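Local coordinates for protein putative metallopeptidase (Shewanella baltica OS155, PDB 3IEH) that probably acts as a zinc-dependent hydrolase of the peptidase M14 family, perhaps a metallocarboxypeptidase, at residues G82-L87 and Q251-R256; L87-E92 and A263-L268; Y181-S186 and F230-V235. All coordinates share one frame; numbering follows the deposited sequence.

Contact 1. Residues G82-L87 and Q251-R256; sequences GPWGLL and QNFDQR
Trp-84 and Phe-253 form an offset edge-to-face aromatic pair between helix 81-91 and the first turn of helix 253-271 in the M14 fold. The phenyl edge points toward the indole face. The ring planes stand at 73°. The centroid of the five-membered indole ring is 5.8 Å from that of the Phe-253 ring. From CB of Phe-253, CG lies anti to the backbone N (chi1 -176°), which swings the ring off the helix toward Trp-84. Phe-253 CD1 sits 3.4 Å above the guanidinium plane of Arg-256, offset toward its rim. Phe-253 CZ, at the tip, makes the cross-helix contact, 3.7 Å from Trp-84 CD1. That indole carbon lies close to the phenyl plane. The neighbouring Trp-84 NE1 is hydrogen-bonded to the backbone O of Ser-22, which should hold the indole in its orientation. Trp-13 also meets the Phe-253 ring, planes about 15° apart. Asn-252 is the N-cap: its OD1 accepts from Gln-255 N on a lone pair in the carbonyl plane. Arg-256 NE forms a salt bridge with Glu-171. The same guanidinium reaches back before the helix, where Arg-256 NH1 donates to Gln-251 O at 3.0 Å, nearly in the guanidinium plane.

Contact 2. Residues L87-E92 and A263-L268; sequences LHFLSE and AMTHFL
Phe-89 is the centre of this helix-helix contact, and Met-264 and Leu-268 are its main apolar partners. Phe-89 CG is anti to the backbone N (chi1 164°), and this sends the ring across to helix 253-271. Met-264, a selenomethionine, comes over one face. Met-264 CB is 4.1 Å from Phe-89 CD1, set toward the rim of the ring. Met-264 SE lies 5.0 Å from the centroid of the Phe-89 ring and 35° off the normal, an oblique Met-aromatic contact. The chain of Met-264 is extended beyond CG, with CE farther from the ring than SE. At the edge, Leu-268 CD1 is 3.3 Å from Phe-89 CZ, tight for two carbons. Further round, near the ring plane, Thr-265 OG1 lies 3.4 Å from Phe-89 CD1. This hydroxyl is hydrogen-bonded to the backbone O of Ser-261, one turn earlier. The two short helical segments cross at 61°, with their axes 10.4 Å apart at closest approach. Leu-97 of a loop packs on both Phe-89 and Leu-268. In this helix crossing of the M14 alpha/beta fold, helix 253-271 packs on strand 68-73, with Ile-71 against Met-264 and Leu-69 against Leu-268, and helix 25-39 meets Leu-87 and Leu-90.

Contact 3. Residues Y181-S186 and F230-V235; sequences YSFEPS and FEACLV
The ring of Phe-183 is met obliquely by Val-235 and Ala-232, while Phe-226 forms an edge-to-face pair with it. With CG anti to the carbonyl carbon (chi1 -62°), the Phe-183 side chain runs from Val-235 at CB back to Ala-232 at CZ. Val-235 grips the base of the side chain with both methyls. Val-235 CG2 is 3.9 Å from Phe-183 CB, and Val-235 CG1 is 4.0 Å from the same Phe-183 CB. Ala-232 takes the tip: Ala-232 CB is 4.1 Å from Phe-183 CZ. The side chain therefore spans two positions one helical turn apart. With the ring of Phe-183 cut back to an alanine, the methyl of Ala-232 would probably lose its partner, Val-235 would keep little more than its contact with CB, and a gap would open between strand and helix. Glu-231 is buried beside these residues and touches the zinc ligand His-170, which ties the contact to the metal site. Its OE2 accepts from Asn-128 ND2. Its OE1 is hydrogen-bonded to an unidentified ligand, probably from the crystallisation liquor; such a ligand comes within about 4 Å of the Phe-183 side chain, between nearest atoms. After the strand the chain bends through an inverse gamma turn centred on Pro-185, with Ser-186 N bonded to Glu-184 O at 2.7 Å. Strand 179-183 lies between 242-248, its antiparallel partner, and 221-223, its parallel one. Such packing of a helix against a mixed, eight-stranded sheet is typical of the alpha/beta fold of M14 zinc peptidases.

Overall arrangement
After helix 25-39 and the first strands of the sheet, the chain reaches helix 81-91, which supplies the first segments of contacts 1 and 2; the two share Leu-87. It runs on through strand 165-172 to strand 179-183, where contact 3 begins. Contact 3 closes a loop of 43 residues at helix 230-237. Strand 242-248 follows, and helix 253-271 closes the long loops of contact 1 and contact 2. These two cross along the chain, and contact 3 is nested inside both. Contacts 1 and 2 touch where Gly-82 O lies 3.6 Å from Met-264 CE. Together they tie two helices; contact 3 joins a helix to the sheet, its centre about 23 Å from that of contact 1.

Contact 1. Residues G82-L87 and Q251-R256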
loop_
_atom_site.group_PDB
_atom_site.type_symbol
_atom_site.label_atom_id
_atom_site.label_comp_id
_atom_site.label_asym_id
_atom_site.label_seq_id
_atom_site.Cartn_x
_atom_site.Cartn_y
_atom_site.Cartn_z
ATOM N N GLY A 82 -4.945 -1.314 6.016
ATOM C CA GLY A 82 -4.394 -1.575 4.661
ATOM C C GLY A 82 -4.325 -3.058 4.293
ATOM O O GLY A 82 -5.043 -3.506 3.395
ATOM N N PRO A 83 -3.467 -3.831 4.994
ATOM C CA PRO A 83 -3.382 -5.286 4.842
ATOM C C PRO A 83 -4.726 -6.008 4.978
ATOM O O PRO A 83 -5.078 -6.812 4.094
ATOM C CB PRO A 83 -2.473 -5.701 5.988
ATOM C CG PRO A 83 -1.570 -4.465 6.225
ATOM C CD PRO A 83 -2.434 -3.295 5.910
ATOM N N TRP A 84 -5.486 -5.736 6.049
ATOM C CA TRP A 84 -6.805 -6.406 6.228
ATOM C C TRP A 84 -7.779 -5.977 5.131
ATOM O O TRP A 84 -8.630 -6.761 4.673
ATOM C CB TRP A 84 -7.407 -6.180 7.623
ATOM C CG TRP A 84 -6.623 -6.840 8.742
ATOM C CD1 TRP A 84 -5.749 -6.236 9.592
ATOM C CD2 TRP A 84 -6.635 -8.229 9.114
ATOM N NE1 TRP A 84 -5.225 -7.151 10.478
ATOM C CE2 TRP A 84 -5.758 -8.381 10.204
ATOM C CE3 TRP A 84 -7.322 -9.347 8.654
ATOM C CZ2 TRP A 84 -5.533 -9.616 10.817
ATOM C CZ3 TRP A 84 -7.097 -10.577 9.274
ATOM C CH2 TRP A 84 -6.200 -10.701 10.322
ATOM N N GLY A 85 -7.648 -4.724 4.709
ATOM C CA GLY A 85 -8.396 -4.217 3.569
ATOM C C GLY A 85 -8.081 -5.001 2.312
ATOM O O GLY A 85 -8.970 -5.268 1.512
ATOM N N LEU A 86 -6.819 -5.379 2.138
ATOM C CA LEU A 86 -6.414 -6.198 0.979
ATOM C C LEU A 86 -7.031 -7.581 1.069
ATOM O O LEU A 86 -7.470 -8.121 0.058
ATOM C CB LEU A 86 -4.892 -6.300 0.845
ATOM C CG LEU A 86 -4.352 -6.926 -0.446
ATOM C CD1 LEU A 86 -5.106 -6.475 -1.715
ATOM C CD2 LEU A 86 -2.858 -6.613 -0.588
ATOM N N LEU A 87 -7.088 -8.147 2.275
ATOM C CA LEU A 87 -7.713 -9.452 2.442
ATOM C C LEU A 87 -9.185 -9.367 2.081
ATOM O O LEU A 87 -9.716 -10.258 1.447
ATOM C CB LEU A 87 -7.589 -9.995 3.882
ATOM C CG LEU A 87 -6.310 -10.748 4.248
ATOM C CD1 LEU A 87 -6.334 -11.174 5.760
ATOM C CD2 LEU A 87 -6.149 -11.979 3.337
ATOM N N GLN A 251 -10.902 6.664 13.000
ATOM C CA GLN A 251 -12.237 6.172 12.702
ATOM C C GLN A 251 -12.293 4.665 12.959
ATOM O O GLN A 251 -11.277 3.997 13.208
ATOM C CB GLN A 251 -12.597 6.450 11.223
ATOM C CG GLN A 251 -12.612 7.930 10.789
ATOM C CD GLN A 251 -13.668 8.781 11.487
ATOM O OE1 GLN A 251 -14.527 8.242 12.172
ATOM N NE2 GLN A 251 -13.605 10.124 11.313
ATOM N N ASN A 252 -13.499 4.137 12.848
ATOM C CA ASN A 252 -13.801 2.729 13.005
ATOM C C ASN A 252 -12.980 1.806 12.086
ATOM O O ASN A 252 -12.908 1.986 10.868
ATOM C CB ASN A 252 -15.298 2.495 12.790
ATOM C CG ASN A 252 -15.676 1.036 12.887
ATOM O OD1 ASN A 252 -15.433 0.240 11.962
ATOM N ND2 ASN A 252 -16.284 0.667 14.012
ATOM N N PHE A 253 -12.397 0.788 12.705
ATOM C CA PHE A 253 -11.489 -0.097 12.014
ATOM C C PHE A 253 -12.133 -0.785 10.777
ATOM O O PHE A 253 -11.556 -0.714 9.683
ATOM C CB PHE A 253 -10.864 -1.101 12.986
ATOM C CG PHE A 253 -9.842 -1.976 12.335
ATOM C CD1 PHE A 253 -8.560 -1.513 12.138
ATOM C CD2 PHE A 253 -10.177 -3.252 11.867
ATOM C CE1 PHE A 253 -7.600 -2.307 11.514
ATOM C CE2 PHE A 253 -9.227 -4.048 11.232
ATOM C CZ PHE A 253 -7.925 -3.571 11.062
ATOM N N ASP A 254 -13.320 -1.387 10.914
ATOM C CA ASP A 254 -13.955 -2.060 9.764
ATOM C C ASP A 254 -14.347 -1.114 8.623
ATOM O O ASP A 254 -14.314 -1.499 7.447
ATOM C CB ASP A 254 -15.118 -2.946 10.202
ATOM C CG ASP A 254 -14.647 -4.160 11.021
ATOM O OD1 ASP A 254 -13.614 -4.798 10.699
ATOM O OD2 ASP A 254 -15.324 -4.490 11.996
ATOM N N GLN A 255 -14.674 0.126 8.954
ATOM C CA GLN A 255 -14.915 1.139 7.934
ATOM C C GLN A 255 -13.643 1.393 7.138
ATOM O O GLN A 255 -13.691 1.602 5.910
ATOM C CB GLN A 255 -15.387 2.446 8.563
ATOM C CG GLN A 255 -16.858 2.459 8.840
ATOM C CD GLN A 255 -17.672 2.587 7.553
ATOM O OE1 GLN A 255 -17.534 3.573 6.808
ATOM N NE2 GLN A 255 -18.533 1.608 7.301
ATOM N N ARG A 256 -12.504 1.363 7.839
ATOM C CA ARG A 256 -11.209 1.568 7.185
ATOM C C ARG A 256 -10.880 0.379 6.282
ATOM O O ARG A 256 -10.443 0.560 5.158
ATOM C CB ARG A 256 -10.115 1.852 8.230
ATOM C CG ARG A 256 -10.288 3.229 8.890
ATOM C CD ARG A 256 -9.916 3.219 10.370
ATOM N NE ARG A 256 -8.618 2.603 10.577
ATOM C CZ ARG A 256 -8.167 2.167 11.752
ATOM N NH1 ARG A 256 -8.886 2.291 12.856
ATOM N NH2 ARG A 256 -6.976 1.605 11.823
#

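Contact 2. Residues L87-E92 and A263-L268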
loop_
_atom_site.group_PDB
_atom_site.type_symbol
_atom_site.label_atom_id
_atom_site.label_comp_id
_atom_site.label_asym_id
_atom_site.label_seq_id
_atom_site.Cartn_x
_atom_site.Cartn_y
_atom_site.Cartn_z
ATOM N N LEU A 87 -7.088 -8.147 2.275
ATOM C CA LEU A 87 -7.713 -9.452 2.442
ATOM C C LEU A 87 -9.185 -9.367 2.081
ATOM O O LEU A 87 -9.716 -10.258 1.447
ATOM C CB LEU A 87 -7.589 -9.995 3.882
ATOM C CG LEU A 87 -6.310 -10.748 4.248
ATOM C CD1 LEU A 87 -6.334 -11.174 5.760
ATOM C CD2 LEU A 87 -6.149 -11.979 3.337
ATOM N N HIS A 88 -9.851 -8.305 2.519
ATOM C CA HIS A 88 -11.248 -8.131 2.229
ATOM C C HIS A 88 -11.477 -8.114 0.719
ATOM O O HIS A 88 -12.330 -8.836 0.188
ATOM C CB HIS A 88 -11.772 -6.841 2.823
ATOM C CG HIS A 88 -13.212 -6.634 2.535
ATOM N ND1 HIS A 88 -13.652 -5.998 1.394
ATOM C CD2 HIS A 88 -14.318 -7.067 3.182
ATOM C CE1 HIS A 88 -14.971 -6.007 1.375
ATOM N NE2 HIS A 88 -15.400 -6.645 2.452
ATOM N N PHE A 89 -10.691 -7.289 0.047
ATOM C CA PHE A 89 -10.747 -7.157 -1.397
ATOM C C PHE A 89 -10.541 -8.484 -2.128
ATOM O O PHE A 89 -11.240 -8.772 -3.091
ATOM C CB PHE A 89 -9.692 -6.147 -1.832
ATOM C CG PHE A 89 -9.386 -6.177 -3.281
ATOM C CD1 PHE A 89 -10.156 -5.444 -4.182
ATOM C CD2 PHE A 89 -8.296 -6.895 -3.751
ATOM C CE1 PHE A 89 -9.853 -5.436 -5.519
ATOM C CE2 PHE A 89 -7.986 -6.905 -5.096
ATOM C CZ PHE A 89 -8.774 -6.177 -5.990
ATOM N N LEU A 90 -9.580 -9.282 -1.674
ATOM C CA LEU A 90 -9.280 -10.551 -2.314
ATOM C C LEU A 90 -10.397 -11.545 -2.107
ATOM O O LEU A 90 -10.698 -12.330 -3.008
ATOM C CB LEU A 90 -7.977 -11.155 -1.790
ATOM C CG LEU A 90 -6.747 -10.346 -2.185
ATOM C CD1 LEU A 90 -5.506 -10.843 -1.411
ATOM C CD2 LEU A 90 -6.551 -10.341 -3.712
ATOM N N SER A 91 -11.002 -11.516 -0.923
ATOM C CA SER A 91 -12.082 -12.432 -0.602
ATOM C C SER A 91 -13.220 -12.212 -1.592
ATOM O O SER A 91 -13.925 -13.141 -1.950
ATOM C CB SER A 91 -12.562 -12.253 0.836
ATOM O OG SER A 91 -13.327 -11.073 0.968
ATOM N N GLU A 92 -13.359 -10.982 -2.068
ATOM C CA GLU A 92 -14.384 -10.653 -3.033
ATOM C C GLU A 92 -13.947 -10.795 -4.500
ATOM O O GLU A 92 -14.725 -10.450 -5.397
ATOM C CB GLU A 92 -14.902 -9.241 -2.769
ATOM C CG GLU A 92 -15.663 -9.117 -1.447
ATOM C CD GLU A 92 -16.363 -7.765 -1.277
ATOM O OE1 GLU A 92 -15.852 -6.742 -1.805
ATOM O OE2 GLU A 92 -17.423 -7.732 -0.598
ATOM N N ALA A 263 -10.885 1.488 -2.334
ATOM C CA ALA A 263 -9.815 2.209 -3.016
ATOM C C ALA A 263 -9.027 1.317 -3.955
ATOM O O ALA A 263 -8.670 1.740 -5.056
ATOM C CB ALA A 263 -8.867 2.866 -2.011
HETATM N N MSE A 264 -8.711 0.106 -3.503
HETATM C CA MSE A 264 -8.065 -0.895 -4.350
HETATM C C MSE A 264 -8.928 -1.254 -5.567
HETATM O O MSE A 264 -8.410 -1.394 -6.670
HETATM C CB MSE A 264 -7.780 -2.146 -3.551
HETATM C CG MSE A 264 -6.661 -1.955 -2.558
HETATM SE SE MSE A 264 -6.628 -3.362 -1.252
HETATM C CE MSE A 264 -5.712 -2.289 0.047
ATOM N N THR A 265 -10.236 -1.405 -5.356
ATOM C CA THR A 265 -11.140 -1.698 -6.426
ATOM C C THR A 265 -11.174 -0.583 -7.455
ATOM O O THR A 265 -11.086 -0.824 -8.669
ATOM C CB THR A 265 -12.567 -1.960 -5.879
ATOM O OG1 THR A 265 -12.554 -3.214 -5.203
ATOM C CG2 THR A 265 -13.573 -2.068 -7.019
ATOM N N HIS A 266 -11.319 0.636 -6.963
ATOM C CA HIS A 266 -11.337 1.806 -7.820
ATOM C C HIS A 266 -10.003 2.006 -8.551
ATOM O O HIS A 266 -9.992 2.384 -9.722
ATOM C CB HIS A 266 -11.736 3.057 -7.021
ATOM C CG HIS A 266 -13.215 3.177 -6.806
ATOM N ND1 HIS A 266 -13.907 2.366 -5.931
ATOM C CD2 HIS A 266 -14.134 4.000 -7.362
ATOM C CE1 HIS A 266 -15.186 2.688 -5.954
ATOM N NE2 HIS A 266 -15.346 3.688 -6.800
ATOM N N PHE A 267 -8.894 1.768 -7.852
ATOM C CA PHE A 267 -7.571 1.871 -8.440
ATOM C C PHE A 267 -7.483 0.965 -9.680
ATOM O O PHE A 267 -7.077 1.426 -10.745
ATOM C CB PHE A 267 -6.514 1.482 -7.412
ATOM C CG PHE A 267 -5.129 1.294 -7.986
ATOM C CD1 PHE A 267 -4.356 2.384 -8.353
ATOM C CD2 PHE A 267 -4.589 0.027 -8.133
ATOM C CE1 PHE A 267 -3.051 2.219 -8.858
ATOM C CE2 PHE A 267 -3.296 -0.141 -8.632
ATOM C CZ PHE A 267 -2.528 0.963 -8.988
ATOM N N LEU A 268 -7.871 -0.299 -9.518
ATOM C CA LEU A 268 -7.908 -1.269 -10.620
ATOM C C LEU A 268 -8.834 -0.869 -11.787
ATOM O O LEU A 268 -8.460 -1.014 -12.940
ATOM C CB LEU A 268 -8.315 -2.653 -10.111
ATOM C CG LEU A 268 -7.341 -3.318 -9.133
ATOM C CD1 LEU A 268 -7.889 -4.688 -8.819
ATOM C CD2 LEU A 268 -5.926 -3.424 -9.660
#

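Contact 3. Residues Y181-S186 and F230-V235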
loop_
_atom_site.group_PDB
_atom_site.type_symbol
_atom_site.label_atom_id
_atom_site.label_comp_id
_atom_site.label_asym_id
_atom_site.label_seq_id
_atom_site.Cartn_x
_atom_site.Cartn_y
_atom_site.Cartn_z
ATOM N N TYR A 181 -2.216 10.908 -1.615
ATOM C CA TYR A 181 -1.077 11.449 -2.341
ATOM C C TYR A 181 -1.189 10.818 -3.703
ATOM O O TYR A 181 -1.279 9.613 -3.772
ATOM C CB TYR A 181 0.274 10.978 -1.744
ATOM C CG TYR A 181 0.599 11.441 -0.330
ATOM C CD1 TYR A 181 0.167 10.723 0.785
ATOM C CD2 TYR A 181 1.371 12.564 -0.113
ATOM C CE1 TYR A 181 0.470 11.142 2.078
ATOM C CE2 TYR A 181 1.670 12.995 1.165
ATOM C CZ TYR A 181 1.232 12.289 2.253
ATOM O OH TYR A 181 1.555 12.744 3.518
ATOM N N SER A 182 -1.147 11.593 -4.780
ATOM C CA SER A 182 -1.181 11.000 -6.136
ATOM C C SER A 182 -0.073 11.556 -7.021
ATOM O O SER A 182 0.510 12.604 -6.721
ATOM C CB SER A 182 -2.543 11.172 -6.831
ATOM O OG SER A 182 -2.779 12.521 -7.186
ATOM N N PHE A 183 0.211 10.801 -8.086
ATOM C CA PHE A 183 1.231 11.124 -9.077
ATOM C C PHE A 183 0.639 10.884 -10.454
ATOM O O PHE A 183 0.192 9.769 -10.760
ATOM C CB PHE A 183 2.469 10.253 -8.906
ATOM C CG PHE A 183 3.142 10.427 -7.586
ATOM C CD1 PHE A 183 2.721 9.703 -6.479
ATOM C CD2 PHE A 183 4.164 11.338 -7.432
ATOM C CE1 PHE A 183 3.338 9.860 -5.260
ATOM C CE2 PHE A 183 4.764 11.525 -6.205
ATOM C CZ PHE A 183 4.353 10.775 -5.124
ATOM N N GLU A 184 0.577 11.948 -11.255
ATOM C CA GLU A 184 0.110 11.848 -12.635
ATOM C C GLU A 184 0.993 12.745 -13.474
ATOM O O GLU A 184 1.423 13.788 -13.010
ATOM C CB GLU A 184 -1.341 12.300 -12.797
ATOM C CG GLU A 184 -2.409 11.482 -12.075
ATOM C CD GLU A 184 -3.791 11.937 -12.474
ATOM O OE1 GLU A 184 -4.054 11.984 -13.690
ATOM O OE2 GLU A 184 -4.614 12.263 -11.602
ATOM N N PRO A 185 1.248 12.351 -14.723
ATOM C CA PRO A 185 2.111 13.116 -15.608
ATOM C C PRO A 185 1.377 14.357 -16.162
ATOM O O PRO A 185 1.187 14.504 -17.371
ATOM C CB PRO A 185 2.454 12.094 -16.696
ATOM C CG PRO A 185 1.234 11.241 -16.777
ATOM C CD PRO A 185 0.676 11.169 -15.394
ATOM N N SER A 186 1.006 15.254 -15.259
ATOM C CA SER A 186 0.188 16.416 -15.578
ATOM C C SER A 186 0.384 17.509 -14.534
ATOM O O SER A 186 0.657 17.229 -13.378
ATOM C CB SER A 186 -1.279 15.975 -15.598
ATOM O OG SER A 186 -2.158 17.083 -15.621
ATOM N N PHE A 230 8.729 4.728 -1.012
ATOM C CA PHE A 230 8.684 3.650 -1.983
ATOM C C PHE A 230 7.912 4.056 -3.252
ATOM O O PHE A 230 8.382 3.851 -4.369
ATOM C CB PHE A 230 8.039 2.440 -1.290
ATOM C CG PHE A 230 7.832 1.248 -2.172
ATOM C CD1 PHE A 230 8.912 0.468 -2.580
ATOM C CD2 PHE A 230 6.543 0.870 -2.559
ATOM C CE1 PHE A 230 8.718 -0.673 -3.389
ATOM C CE2 PHE A 230 6.335 -0.274 -3.346
ATOM C CZ PHE A 230 7.425 -1.046 -3.768
ATOM N N GLU A 231 6.730 4.636 -3.054
ATOM C CA GLU A 231 5.849 5.100 -4.141
ATOM C C GLU A 231 6.531 6.153 -5.018
ATOM O O GLU A 231 6.581 6.006 -6.244
ATOM C CB GLU A 231 4.574 5.738 -3.568
ATOM C CG GLU A 231 3.991 5.097 -2.282
ATOM C CD GLU A 231 4.565 5.598 -0.922
ATOM O OE1 GLU A 231 4.438 6.802 -0.581
ATOM O OE2 GLU A 231 5.075 4.750 -0.165
ATOM N N ALA A 232 7.028 7.233 -4.406
ATOM C CA ALA A 232 7.658 8.333 -5.214
ATOM C C ALA A 232 8.816 7.771 -6.031
ATOM O O ALA A 232 8.986 8.080 -7.207
ATOM C CB ALA A 232 8.140 9.565 -4.319
ATOM N N CYS A 233 9.583 6.897 -5.399
ATOM C CA CYS A 233 10.721 6.277 -6.044
ATOM C C CYS A 233 10.329 5.432 -7.273
ATOM O O CYS A 233 10.976 5.509 -8.320
ATOM C CB CYS A 233 11.461 5.417 -5.037
ATOM S SG CYS A 233 13.033 4.814 -5.719
ATOM N N LEU A 234 9.275 4.636 -7.123
ATOM C CA LEU A 234 8.765 3.804 -8.204
ATOM C C LEU A 234 8.168 4.660 -9.314
ATOM O O LEU A 234 8.324 4.333 -10.501
ATOM C CB LEU A 234 7.737 2.797 -7.697
ATOM C CG LEU A 234 8.276 1.567 -6.977
ATOM C CD1 LEU A 234 7.120 0.724 -6.479
ATOM C CD2 LEU A 234 9.183 0.766 -7.924
ATOM N N VAL A 235 7.502 5.758 -8.960
ATOM C CA VAL A 235 7.018 6.672 -9.997
ATOM C C VAL A 235 8.208 7.294 -10.757
ATOM O O VAL A 235 8.194 7.320 -11.979
ATOM C CB VAL A 235 6.068 7.741 -9.418
ATOM C CG1 VAL A 235 5.892 8.940 -10.385
ATOM C CG2 VAL A 235 4.720 7.081 -9.012
#